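Local coordinates for beta-amyloid-like protein (Caenorhabditis elegans, PDB 3K6B) that probably acts as an amyloid-precursor-like cell-surface protein, its E2 domain holding a sulfated glucose in a manner consistent with recognition of heparin-like glycans, at residues A9-E14 / E92-A97; K139-T144 / H168-I173. One frame throughout, in Å; residues are numbered along the deposited sequence.

Contact 1. Residues A9-E14 / E92-A97; sequences ANWTNE and EERVQA. With GU4 (2,3,4,6-tetra-O-sulfonato-alpha-D-glucopyranose), chain B.
Arg94 reaches out from helix 55-119 to lie against Trp11 and Glu14. Its CB already stands over the rim of the six-membered ring, 4.1 Å from Trp11 CE3. CG then passes over the centre of the ring system, 3.6 Å above its plane, and CD follows over the five-membered ring in a CH-pi contact, 3.6 Å from the centroid. With the chain extended from CG to NE (chi3 -178°), the guanidinium continues along the indole at 16° to its plane, and Trp11 NE1 lies under its rim; NE and NE1 are both donors and do not bond. At the tip, NH1 gives a straight hydrogen bond (174°) to the syn lone pair of Glu14 OE1, 3.1 Å away and within the guanidinium plane. The carboxylate stands almost upright to that plane. NH2 bonds to Tyr5 O, and the Tyr5 ring makes a cation-pi contact with Arg94. Glu14 OE2 takes hydrogen bonds from Tyr5 OH and His91 ND1, while Asn13 ND2 donates to sulfate oxygen O22 of the GU4 sugar. The contact thus pins the loop leading into helix 14-53 on helix 55-119, which in turn packs against helix 123-154.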
ATOM      1  N   ALA A   9       5.157 -15.304   9.063  1.00 87.34           N
ATOM      2  CA  ALA A   9       4.636 -16.360   8.199  1.00 93.01           C
ATOM      3  C   ALA A   9       3.109 -16.595   8.174  1.00 98.69           C
ATOM      4  O   ALA A   9       2.669 -17.605   7.637  1.00100.74           O
ATOM      5  CB  ALA A   9       5.356 -17.664   8.491  1.00 93.14           C
ATOM      6  N   ASN A  10       2.286 -15.719   8.750  1.00105.57           N
ATOM      7  CA  ASN A  10       0.843 -15.957   8.640  1.00111.60           C
ATOM      8  C   ASN A  10       0.395 -14.894   7.646  1.00110.68           C
ATOM      9  O   ASN A  10      -0.510 -15.117   6.866  1.00114.06           O
ATOM     10  CB  ASN A  10       0.113 -15.776   9.993  1.00123.42           C
ATOM     11  CG  ASN A  10      -1.335 -16.314   9.967  1.00133.12           C
ATOM     12  OD1 ASN A  10      -1.946 -16.429   8.902  1.00139.72           O
ATOM     13  ND2 ASN A  10      -1.886 -16.625  11.159  1.00139.39           N
ATOM     14  N   TRP A  11       1.053 -13.744   7.685  1.00106.40           N
ATOM     15  CA  TRP A  11       0.707 -12.658   6.780  1.00100.35           C
ATOM     16  C   TRP A  11      -0.772 -12.253   6.860  1.00 98.68           C
ATOM     17  O   TRP A  11      -1.175 -11.240   6.289  1.00 97.36           O
ATOM     18  CB  TRP A  11       1.096 -13.016   5.330  1.00 94.53           C
ATOM     19  CG  TRP A  11       2.603 -13.126   5.141  1.00 89.05           C
ATOM     20  CD1 TRP A  11       3.570 -12.905   6.084  1.00 88.07           C
ATOM     21  CD2 TRP A  11       3.303 -13.437   3.929  1.00 86.28           C
ATOM     22  NE1 TRP A  11       4.825 -13.052   5.536  1.00 84.93           N
ATOM     23  CE2 TRP A  11       4.690 -13.377   4.213  1.00 84.62           C
ATOM     24  CE3 TRP A  11       2.898 -13.757   2.631  1.00 83.99           C
ATOM     25  CZ2 TRP A  11       5.667 -13.626   3.241  1.00 82.35           C
ATOM     26  CZ3 TRP A  11       3.869 -14.003   1.675  1.00 81.96           C
ATOM     27  CH2 TRP A  11       5.233 -13.934   1.982  1.00 81.43           C
ATOM     28  N   THR A  12      -1.548 -13.040   7.605  1.00 94.22           N
ATOM     29  CA  THR A  12      -2.979 -12.824   7.824  1.00 90.21           C
ATOM     30  C   THR A  12      -3.271 -11.446   8.407  1.00 87.50           C
ATOM     31  O   THR A  12      -4.337 -10.895   8.183  1.00 86.93           O
ATOM     32  CB  THR A  12      -3.575 -13.956   8.757  1.00 90.57           C
ATOM     33  OG1 THR A  12      -3.942 -15.078   7.949  1.00 89.41           O
ATOM     34  CG2 THR A  12      -4.811 -13.505   9.503  1.00 87.83           C
ATOM     35  N   ASN A  13      -2.336 -10.890   9.158  1.00 85.22           N
ATOM     36  CA  ASN A  13      -2.541  -9.568   9.727  1.00 83.51           C
ATOM     37  C   ASN A  13      -1.380  -8.697   9.307  1.00 80.34           C
ATOM     38  O   ASN A  13      -0.731  -8.101  10.153  1.00 79.11           O
ATOM     39  CB  ASN A  13      -2.600  -9.624  11.252  1.00 85.37           C
ATOM     40  CG  ASN A  13      -3.844 -10.330  11.763  1.00 86.83           C
ATOM     41  OD1 ASN A  13      -3.855 -11.550  11.966  1.00 89.00           O
ATOM     42  ND2 ASN A  13      -4.912  -9.563  11.952  1.00 88.62           N
ATOM     43  N   GLU A  14      -1.118  -8.648   7.997  1.00 77.20           N
ATOM     44  CA  GLU A  14      -0.043  -7.850   7.445  1.00 76.49           C
ATOM     45  C   GLU A  14      -0.215  -6.357   7.731  1.00 76.92           C
ATOM     46  O   GLU A  14       0.747  -5.705   8.119  1.00 78.12           O
ATOM     47  CB  GLU A  14       0.076  -8.104   5.933  1.00 75.58           C
ATOM     48  CG  GLU A  14       1.118  -7.247   5.222  1.00 77.41           C
ATOM     49  CD  GLU A  14       2.525  -7.485   5.741  1.00 79.28           C
ATOM     50  OE1 GLU A  14       2.750  -8.553   6.348  1.00 80.87           O
ATOM     51  OE2 GLU A  14       3.409  -6.619   5.533  1.00 81.19           O
ATOM     52  N   GLU A  92       4.071  -4.551   0.017  1.00 76.00           N
ATOM     53  CA  GLU A  92       3.273  -4.644  -1.204  1.00 75.23           C
ATOM     54  C   GLU A  92       3.292  -6.046  -1.779  1.00 75.14           C
ATOM     55  O   GLU A  92       2.343  -6.455  -2.436  1.00 74.76           O
ATOM     56  CB  GLU A  92       3.755  -3.636  -2.252  1.00 74.62           C
ATOM     57  N   GLU A  93       4.367  -6.789  -1.526  1.00 72.92           N
ATOM     58  CA  GLU A  93       4.473  -8.157  -2.021  1.00 71.80           C
ATOM     59  C   GLU A  93       3.576  -9.126  -1.261  1.00 71.31           C
ATOM     60  O   GLU A  93       2.937 -10.000  -1.851  1.00 71.35           O
ATOM     61  CB  GLU A  93       5.917  -8.631  -1.957  1.00 73.06           C
ATOM     62  CG  GLU A  93       6.605  -8.303  -3.150  1.00 76.78           C
ATOM     63  N   ARG A  94       3.525  -8.976   0.054  1.00 71.13           N
ATOM     64  CA  ARG A  94       2.681  -9.846   0.844  1.00 69.20           C
ATOM     65  C   ARG A  94       1.234  -9.498   0.604  1.00 69.32           C
ATOM     66  O   ARG A  94       0.414 -10.390   0.431  1.00 68.48           O
ATOM     67  CB  ARG A  94       2.978  -9.707   2.325  1.00 67.07           C
ATOM     68  CG  ARG A  94       4.372 -10.072   2.685  1.00 66.10           C
ATOM     69  CD  ARG A  94       4.608  -9.807   4.146  1.00 67.57           C
ATOM     70  NE  ARG A  94       5.983 -10.102   4.528  1.00 67.93           N
ATOM     71  CZ  ARG A  94       6.497  -9.862   5.727  1.00 66.24           C
ATOM     72  NH1 ARG A  94       5.759  -9.324   6.684  1.00 65.42           N
ATOM     73  NH2 ARG A  94       7.765 -10.148   5.957  1.00 66.47           N
ATOM     74  N   VAL A  95       0.913  -8.207   0.596  1.00 70.22           N
ATOM     75  CA  VAL A  95      -0.468  -7.795   0.378  1.00 71.03           C
ATOM     76  C   VAL A  95      -0.963  -8.341  -0.955  1.00 73.83           C
ATOM     77  O   VAL A  95      -2.030  -8.918  -0.993  1.00 74.59           O
ATOM     78  CB  VAL A  95      -0.629  -6.254   0.429  1.00 69.76           C
ATOM     79  CG1 VAL A  95      -2.083  -5.877   0.249  1.00 67.25           C
ATOM     80  CG2 VAL A  95      -0.123  -5.712   1.757  1.00 67.33           C
ATOM     81  N   GLN A  96      -0.194  -8.190  -2.038  1.00 76.01           N
ATOM     82  CA  GLN A  96      -0.601  -8.722  -3.347  1.00 79.14           C
ATOM     83  C   GLN A  96      -0.776 -10.245  -3.252  1.00 77.38           C
ATOM     84  O   GLN A  96      -1.784 -10.807  -3.687  1.00 76.09           O
ATOM     85  CB  GLN A  96       0.448  -8.411  -4.417  1.00 82.67           C
ATOM     86  CG  GLN A  96      -0.018  -7.476  -5.507  1.00 93.91           C
ATOM     87  CD  GLN A  96       0.739  -6.146  -5.496  1.00102.27           C
ATOM     88  OE1 GLN A  96       0.263  -5.154  -4.934  1.00106.43           O
ATOM     89  NE2 GLN A  96       1.931  -6.124  -6.111  1.00106.49           N
ATOM     90  N   ALA A  97       0.225 -10.898  -2.674  1.00 79.35           N
ATOM     91  CA  ALA A  97       0.227 -12.346  -2.485  1.00 80.52           C
ATOM     92  C   ALA A  97      -0.997 -12.814  -1.697  1.00 80.47           C
ATOM     93  O   ALA A  97      -1.642 -13.792  -2.072  1.00 79.59           O
ATOM     94  CB  ALA A  97       1.486 -12.759  -1.754  1.00 78.03           C
TER
HETATM   95  O1  GU4 B 501      -8.756  -1.786   7.814  1.00180.72           O
HETATM   96  C1  GU4 B 501      -7.491  -2.023   7.328  1.00181.41           C
HETATM   97  O5  GU4 B 501      -6.963  -3.198   8.009  1.00181.32           O
HETATM   98  C5  GU4 B 501      -7.879  -4.318   7.891  1.00181.75           C
HETATM   99  C6  GU4 B 501      -7.222  -5.550   8.569  1.00181.63           C
HETATM  100  O6  GU4 B 501      -5.869  -5.922   8.121  1.00181.81           O
HETATM  101  S6  GU4 B 501      -5.086  -6.966   8.927  1.00181.50           S
HETATM  102  O22 GU4 B 501      -5.231  -6.747  10.387  1.00181.31           O
HETATM  103  O23 GU4 B 501      -3.644  -6.746   8.667  1.00181.75           O
HETATM  104  O21 GU4 B 501      -5.525  -8.297   8.371  1.00181.85           O
HETATM  105  C4  GU4 B 501      -8.190  -4.700   6.381  1.00182.14           C
HETATM  106  O4  GU4 B 501      -9.241  -5.676   6.294  1.00182.34           O
HETATM  107  S4  GU4 B 501      -8.881  -6.955   5.571  1.00182.73           S
HETATM  108  O25 GU4 B 501     -10.068  -7.855   5.796  1.00182.15           O
HETATM  109  O26 GU4 B 501      -8.681  -6.644   4.105  1.00182.23           O
HETATM  110  O24 GU4 B 501      -7.618  -7.617   6.101  1.00182.42           O
HETATM  111  C3  GU4 B 501      -8.561  -3.440   5.506  1.00182.34           C
HETATM  112  O3  GU4 B 501      -8.551  -3.753   4.095  1.00183.03           O
HETATM  113  S3  GU4 B 501      -9.943  -3.648   3.473  1.00183.78           S
HETATM  114  O28 GU4 B 501     -10.244  -2.183   3.246  1.00183.00           O
HETATM  115  O29 GU4 B 501      -9.927  -4.355   2.161  1.00183.12           O
HETATM  116  O27 GU4 B 501     -10.984  -4.364   4.301  1.00183.27           O
HETATM  117  C2  GU4 B 501      -7.594  -2.270   5.792  1.00182.02           C
HETATM  118  O2  GU4 B 501      -8.059  -1.121   5.103  1.00182.22           O
HETATM  119  S2  GU4 B 501      -6.966  -0.492   4.289  1.00182.66           S
HETATM  120  O11 GU4 B 501      -7.515   0.785   3.777  1.00182.68           O
HETATM  121  O12 GU4 B 501      -5.858  -0.032   5.179  1.00181.65           O
HETATM  122  O10 GU4 B 501      -6.683  -1.500   3.193  1.00182.50           O

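Contact 2. Residues K139-T144 / H168-I173; sequences KDRMHT and HRLRYI. With GU4 (2,3,4,6-tetra-O-sulfonato-alpha-D-glucopyranose), chain B.
Arg169 sets its guanidinium at a slant to Thr144 OG1 and Asp140 OD1, neither of which meets it squarely on a face or an edge. OD1 lies 4.4 Å from Arg169 NE and well out of the guanidinium plane, so the charges are near without any N-H pointing across; the salt bridge of Asp140 is made instead by OD2 with Lys103. On the outer side of helix 163-182, Tyr172 CD2 rests over the rim of one His168 face. The His143 ring turns the other way, offering its edge to GU4: NE2 donates to sulfate oxygen O10, though the modelled 2.4 Å from His143 NE2 to O10 is too short to be taken literally at this resolution. An alanine in place of His143 takes the imidazole away, which would probably leave O10 without this partner and open a gap beside Val95. The segments run antiparallel at 167°, with axes 10.0 Å apart, in the helical bundle that forms the C-terminal half of E2 domains. Between them the packing is mostly aliphatic. Leu170 CD2 lies by the Arg141 chain, modelled too close to trust. Ile173 CD1 lies 3.9 Å from Arg141 CB and 3.8 Å from Asp140 OD2, wedged beside the backbone of helix 123-154. Thr144 keeps OG1 beside its backbone N (chi1 -54°), which sends CG2 across to Arg169 CD at 3.7 Å, while OG1 turns back to the carbonyl oxygen of Asp140 one helical turn earlier, in a bond modelled doubtfully short.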
ATOM      1  N   LYS A 139     -10.953  -5.303  -3.942  1.00 67.25           N
ATOM      2  CA  LYS A 139      -9.987  -4.891  -2.921  1.00 67.81           C
ATOM      3  C   LYS A 139      -8.621  -4.710  -3.565  1.00 67.19           C
ATOM      4  O   LYS A 139      -7.797  -3.915  -3.099  1.00 67.43           O
ATOM      5  CB  LYS A 139      -9.894  -5.932  -1.803  1.00 68.35           C
ATOM      6  CG  LYS A 139     -10.922  -5.768  -0.838  1.00 72.23           C
ATOM      7  N   ASP A 140      -8.389  -5.465  -4.637  1.00 67.76           N
ATOM      8  CA  ASP A 140      -7.143  -5.403  -5.393  1.00 67.13           C
ATOM      9  C   ASP A 140      -7.083  -4.075  -6.133  1.00 67.66           C
ATOM     10  O   ASP A 140      -6.028  -3.480  -6.250  1.00 67.38           O
ATOM     11  CB  ASP A 140      -7.084  -6.573  -6.373  1.00 67.05           C
ATOM     12  CG  ASP A 140      -5.759  -6.668  -7.098  1.00 67.78           C
ATOM     13  OD1 ASP A 140      -4.811  -5.959  -6.720  1.00 65.75           O
ATOM     14  OD2 ASP A 140      -5.676  -7.462  -8.055  1.00 64.49           O
ATOM     15  N   ARG A 141      -8.220  -3.617  -6.639  1.00 68.51           N
ATOM     16  CA  ARG A 141      -8.280  -2.331  -7.317  1.00 70.41           C
ATOM     17  C   ARG A 141      -8.045  -1.194  -6.307  1.00 72.21           C
ATOM     18  O   ARG A 141      -7.216  -0.329  -6.531  1.00 72.01           O
ATOM     19  CB  ARG A 141      -9.650  -2.184  -8.016  1.00 68.14           C
ATOM     20  CG  ARG A 141      -9.944  -0.828  -8.669  1.00 63.43           C
ATOM     21  CD  ARG A 141     -11.177  -0.957  -9.552  1.00 64.16           C
ATOM     22  NE  ARG A 141     -11.487   0.266 -10.281  1.00 63.65           N
ATOM     23  CZ  ARG A 141     -11.957   1.383  -9.732  1.00 64.29           C
ATOM     24  NH1 ARG A 141     -12.181   1.446  -8.427  1.00 65.40           N
ATOM     25  NH2 ARG A 141     -12.204   2.442 -10.495  1.00 64.45           N
ATOM     26  N   MET A 142      -8.771  -1.218  -5.191  1.00 75.40           N
ATOM     27  CA  MET A 142      -8.664  -0.192  -4.142  1.00 81.70           C
ATOM     28  C   MET A 142      -7.258  -0.003  -3.577  1.00 82.39           C
ATOM     29  O   MET A 142      -6.833   1.118  -3.268  1.00 83.00           O
ATOM     30  CB  MET A 142      -9.609  -0.500  -2.984  1.00 84.23           C
ATOM     31  CG  MET A 142      -9.259   0.254  -1.715  1.00 93.20           C
ATOM     32  SD  MET A 142      -9.953  -0.521  -0.190  1.00101.39           S
ATOM     33  CE  MET A 142      -8.405  -1.136   0.660  1.00104.25           C
ATOM     34  N   HIS A 143      -6.547  -1.110  -3.409  1.00 84.46           N
ATOM     35  CA  HIS A 143      -5.195  -1.004  -2.912  1.00 86.34           C
ATOM     36  C   HIS A 143      -4.278  -0.496  -3.981  1.00 83.01           C
ATOM     37  O   HIS A 143      -3.381   0.287  -3.707  1.00 83.19           O
ATOM     38  CB  HIS A 143      -4.718  -2.334  -2.332  1.00 93.82           C
ATOM     39  CG  HIS A 143      -4.930  -2.420  -0.864  1.00105.01           C
ATOM     40  ND1 HIS A 143      -4.811  -3.585  -0.141  1.00110.12           N
ATOM     41  CD2 HIS A 143      -5.263  -1.459   0.035  1.00110.24           C
ATOM     42  CE1 HIS A 143      -5.062  -3.343   1.134  1.00114.83           C
ATOM     43  NE2 HIS A 143      -5.339  -2.054   1.265  1.00114.35           N
ATOM     44  N   THR A 144      -4.495  -0.929  -5.213  1.00 80.18           N
ATOM     45  CA  THR A 144      -3.661  -0.494  -6.323  1.00 77.11           C
ATOM     46  C   THR A 144      -3.842   0.998  -6.484  1.00 77.59           C
ATOM     47  O   THR A 144      -2.923   1.764  -6.220  1.00 76.25           O
ATOM     48  CB  THR A 144      -4.065  -1.208  -7.609  1.00 75.53           C
ATOM     49  OG1 THR A 144      -4.053  -2.624  -7.378  1.00 75.73           O
ATOM     50  CG2 THR A 144      -3.114  -0.867  -8.738  1.00 71.08           C
ATOM     51  N   HIS A 168      -3.131  -1.109 -16.544  1.00 84.58           N
ATOM     52  CA  HIS A 168      -3.163  -2.500 -16.973  1.00 83.16           C
ATOM     53  C   HIS A 168      -3.817  -3.392 -15.919  1.00 81.90           C
ATOM     54  O   HIS A 168      -4.526  -4.332 -16.240  1.00 82.53           O
ATOM     55  CB  HIS A 168      -1.750  -3.002 -17.263  1.00 83.65           C
ATOM     56  CG  HIS A 168      -1.709  -4.418 -17.762  1.00 84.75           C
ATOM     57  ND1 HIS A 168      -1.435  -5.495 -16.945  1.00 84.56           N
ATOM     58  CD2 HIS A 168      -1.951  -4.936 -18.990  1.00 84.68           C
ATOM     59  CE1 HIS A 168      -1.509  -6.613 -17.645  1.00 83.64           C
ATOM     60  NE2 HIS A 168      -1.821  -6.302 -18.892  1.00 84.93           N
ATOM     61  N   ARG A 169      -3.583  -3.106 -14.649  1.00 81.38           N
ATOM     62  CA  ARG A 169      -4.203  -3.907 -13.599  1.00 80.24           C
ATOM     63  C   ARG A 169      -5.715  -3.705 -13.558  1.00 79.40           C
ATOM     64  O   ARG A 169      -6.481  -4.658 -13.612  1.00 78.76           O
ATOM     65  CB  ARG A 169      -3.649  -3.525 -12.245  1.00 78.90           C
ATOM     66  CG  ARG A 169      -2.466  -4.308 -11.813  1.00 79.38           C
ATOM     67  CD  ARG A 169      -2.285  -4.113 -10.325  1.00 82.55           C
ATOM     68  NE  ARG A 169      -1.691  -5.295  -9.721  1.00 83.44           N
ATOM     69  CZ  ARG A 169      -0.709  -5.247  -8.835  1.00 84.18           C
ATOM     70  NH1 ARG A 169      -0.228  -4.072  -8.460  1.00 83.49           N
ATOM     71  NH2 ARG A 169      -0.197  -6.369  -8.341  1.00 85.22           N
ATOM     72  N   LEU A 170      -6.133  -2.452 -13.443  1.00 78.93           N
ATOM     73  CA  LEU A 170      -7.545  -2.125 -13.395  1.00 80.74           C
ATOM     74  C   LEU A 170      -8.340  -2.665 -14.590  1.00 79.80           C
ATOM     75  O   LEU A 170      -9.546  -2.873 -14.485  1.00 80.45           O
ATOM     76  CB  LEU A 170      -7.719  -0.606 -13.305  1.00 82.19           C
ATOM     77  CG  LEU A 170      -7.268   0.039 -11.989  1.00 82.78           C
ATOM     78  CD1 LEU A 170      -7.342   1.554 -12.033  1.00 82.36           C
ATOM     79  CD2 LEU A 170      -8.156  -0.476 -10.913  1.00 85.92           C
ATOM     80  N   ARG A 171      -7.670  -2.889 -15.717  1.00 79.89           N
ATOM     81  CA  ARG A 171      -8.328  -3.406 -16.914  1.00 80.09           C
ATOM     82  C   ARG A 171      -8.660  -4.883 -16.768  1.00 76.99           C
ATOM     83  O   ARG A 171      -9.810  -5.294 -16.948  1.00 78.84           O
ATOM     84  CB  ARG A 171      -7.430  -3.206 -18.127  1.00 83.24           C
ATOM     85  CG  ARG A 171      -8.113  -2.554 -19.320  1.00 93.17           C
ATOM     86  CD  ARG A 171      -7.075  -1.972 -20.273  1.00100.72           C
ATOM     87  NE  ARG A 171      -7.617  -0.872 -21.067  1.00106.07           N
ATOM     88  CZ  ARG A 171      -6.907   0.183 -21.459  1.00107.58           C
ATOM     89  NH1 ARG A 171      -5.624   0.274 -21.121  1.00106.07           N
ATOM     90  NH2 ARG A 171      -7.476   1.140 -22.199  1.00108.15           N
ATOM     91  N   TYR A 172      -7.648  -5.681 -16.445  1.00 72.21           N
ATOM     92  CA  TYR A 172      -7.828  -7.114 -16.254  1.00 69.37           C
ATOM     93  C   TYR A 172      -8.709  -7.477 -15.071  1.00 67.34           C
ATOM     94  O   TYR A 172      -9.300  -8.550 -15.055  1.00 65.64           O
ATOM     95  CB  TYR A 172      -6.485  -7.797 -16.113  1.00 69.32           C
ATOM     96  CG  TYR A 172      -5.899  -8.152 -17.438  1.00 71.70           C
ATOM     97  CD1 TYR A 172      -6.353  -9.262 -18.141  1.00 73.23           C
ATOM     98  CD2 TYR A 172      -4.914  -7.361 -18.013  1.00 72.75           C
ATOM     99  CE1 TYR A 172      -5.845  -9.567 -19.376  1.00 74.42           C
ATOM    100  CE2 TYR A 172      -4.400  -7.660 -19.254  1.00 73.15           C
ATOM    101  CZ  TYR A 172      -4.871  -8.760 -19.924  1.00 74.00           C
ATOM    102  OH  TYR A 172      -4.392  -9.042 -21.171  1.00 75.96           O
ATOM    103  N   ILE A 173      -8.790  -6.602 -14.078  1.00 65.21           N
ATOM    104  CA  ILE A 173      -9.645  -6.859 -12.938  1.00 63.35           C
ATOM    105  C   ILE A 173     -11.064  -6.879 -13.485  1.00 65.32           C
ATOM    106  O   ILE A 173     -11.834  -7.797 -13.210  1.00 63.30           O
ATOM    107  CB  ILE A 173      -9.484  -5.763 -11.851  1.00 61.20           C
ATOM    108  CG1 ILE A 173      -8.185  -6.010 -11.086  1.00 57.86           C
ATOM    109  CG2 ILE A 173     -10.665  -5.776 -10.898  1.00 59.84           C
ATOM    110  CD1 ILE A 173      -7.952  -5.090  -9.929  1.00 56.37           C
TER
HETATM  111  O1  GU4 B 501      -8.756  -1.786   7.814  1.00180.72           O
HETATM  112  C1  GU4 B 501      -7.491  -2.023   7.328  1.00181.41           C
HETATM  113  O5  GU4 B 501      -6.963  -3.198   8.009  1.00181.32           O
HETATM  114  C5  GU4 B 501      -7.879  -4.318   7.891  1.00181.75           C
HETATM  115  C6  GU4 B 501      -7.222  -5.550   8.569  1.00181.63           C
HETATM  116  O6  GU4 B 501      -5.869  -5.922   8.121  1.00181.81           O
HETATM  117  S6  GU4 B 501      -5.086  -6.966   8.927  1.00181.50           S
HETATM  118  O22 GU4 B 501      -5.231  -6.747  10.387  1.00181.31           O
HETATM  119  O23 GU4 B 501      -3.644  -6.746   8.667  1.00181.75           O
HETATM  120  O21 GU4 B 501      -5.525  -8.297   8.371  1.00181.85           O
HETATM  121  C4  GU4 B 501      -8.190  -4.700   6.381  1.00182.14           C
HETATM  122  O4  GU4 B 501      -9.241  -5.676   6.294  1.00182.34           O
HETATM  123  S4  GU4 B 501      -8.881  -6.955   5.571  1.00182.73           S
HETATM  124  O25 GU4 B 501     -10.068  -7.855   5.796  1.00182.15           O
HETATM  125  O26 GU4 B 501      -8.681  -6.644   4.105  1.00182.23           O
HETATM  126  O24 GU4 B 501      -7.618  -7.617   6.101  1.00182.42           O
HETATM  127  C3  GU4 B 501      -8.561  -3.440   5.506  1.00182.34           C
HETATM  128  O3  GU4 B 501      -8.551  -3.753   4.095  1.00183.03           O
HETATM  129  S3  GU4 B 501      -9.943  -3.648   3.473  1.00183.78           S
HETATM  130  O28 GU4 B 501     -10.244  -2.183   3.246  1.00183.00           O
HETATM  131  O29 GU4 B 501      -9.927  -4.355   2.161  1.00183.12           O
HETATM  132  O27 GU4 B 501     -10.984  -4.364   4.301  1.00183.27           O
HETATM  133  C2  GU4 B 501      -7.594  -2.270   5.792  1.00182.02           C
HETATM  134  O2  GU4 B 501      -8.059  -1.121   5.103  1.00182.22           O
HETATM  135  S2  GU4 B 501      -6.966  -0.492   4.289  1.00182.66           S
HETATM  136  O11 GU4 B 501      -7.515   0.785   3.777  1.00182.68           O
HETATM  137  O12 GU4 B 501      -5.858  -0.032   5.179  1.00181.65           O
HETATM  138  O10 GU4 B 501      -6.683  -1.500   3.193  1.00182.50           O

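From the N terminus the chain passes through 9-14 into helix 14-53, turns back, and returns along helix 55-119 until 92-97 meets the loop; contact 1 so closes the long helical hairpin. Helix 55-119 then runs on to a second turn, and helix 123-154 comes back past it to 139-144. After the turn with short helix 156-160 the chain reverses, and helix 163-182 runs back along helix 123-154, where contact 2 closes a shorter loop. The two loops follow in series, neither enclosing nor crossing the other, with contact centres about 17 Å apart. Helix 55-119 touches helix 123-154 between them, and GU4 bridges both sites, also hydrogen-bonded to His15 and Asp16.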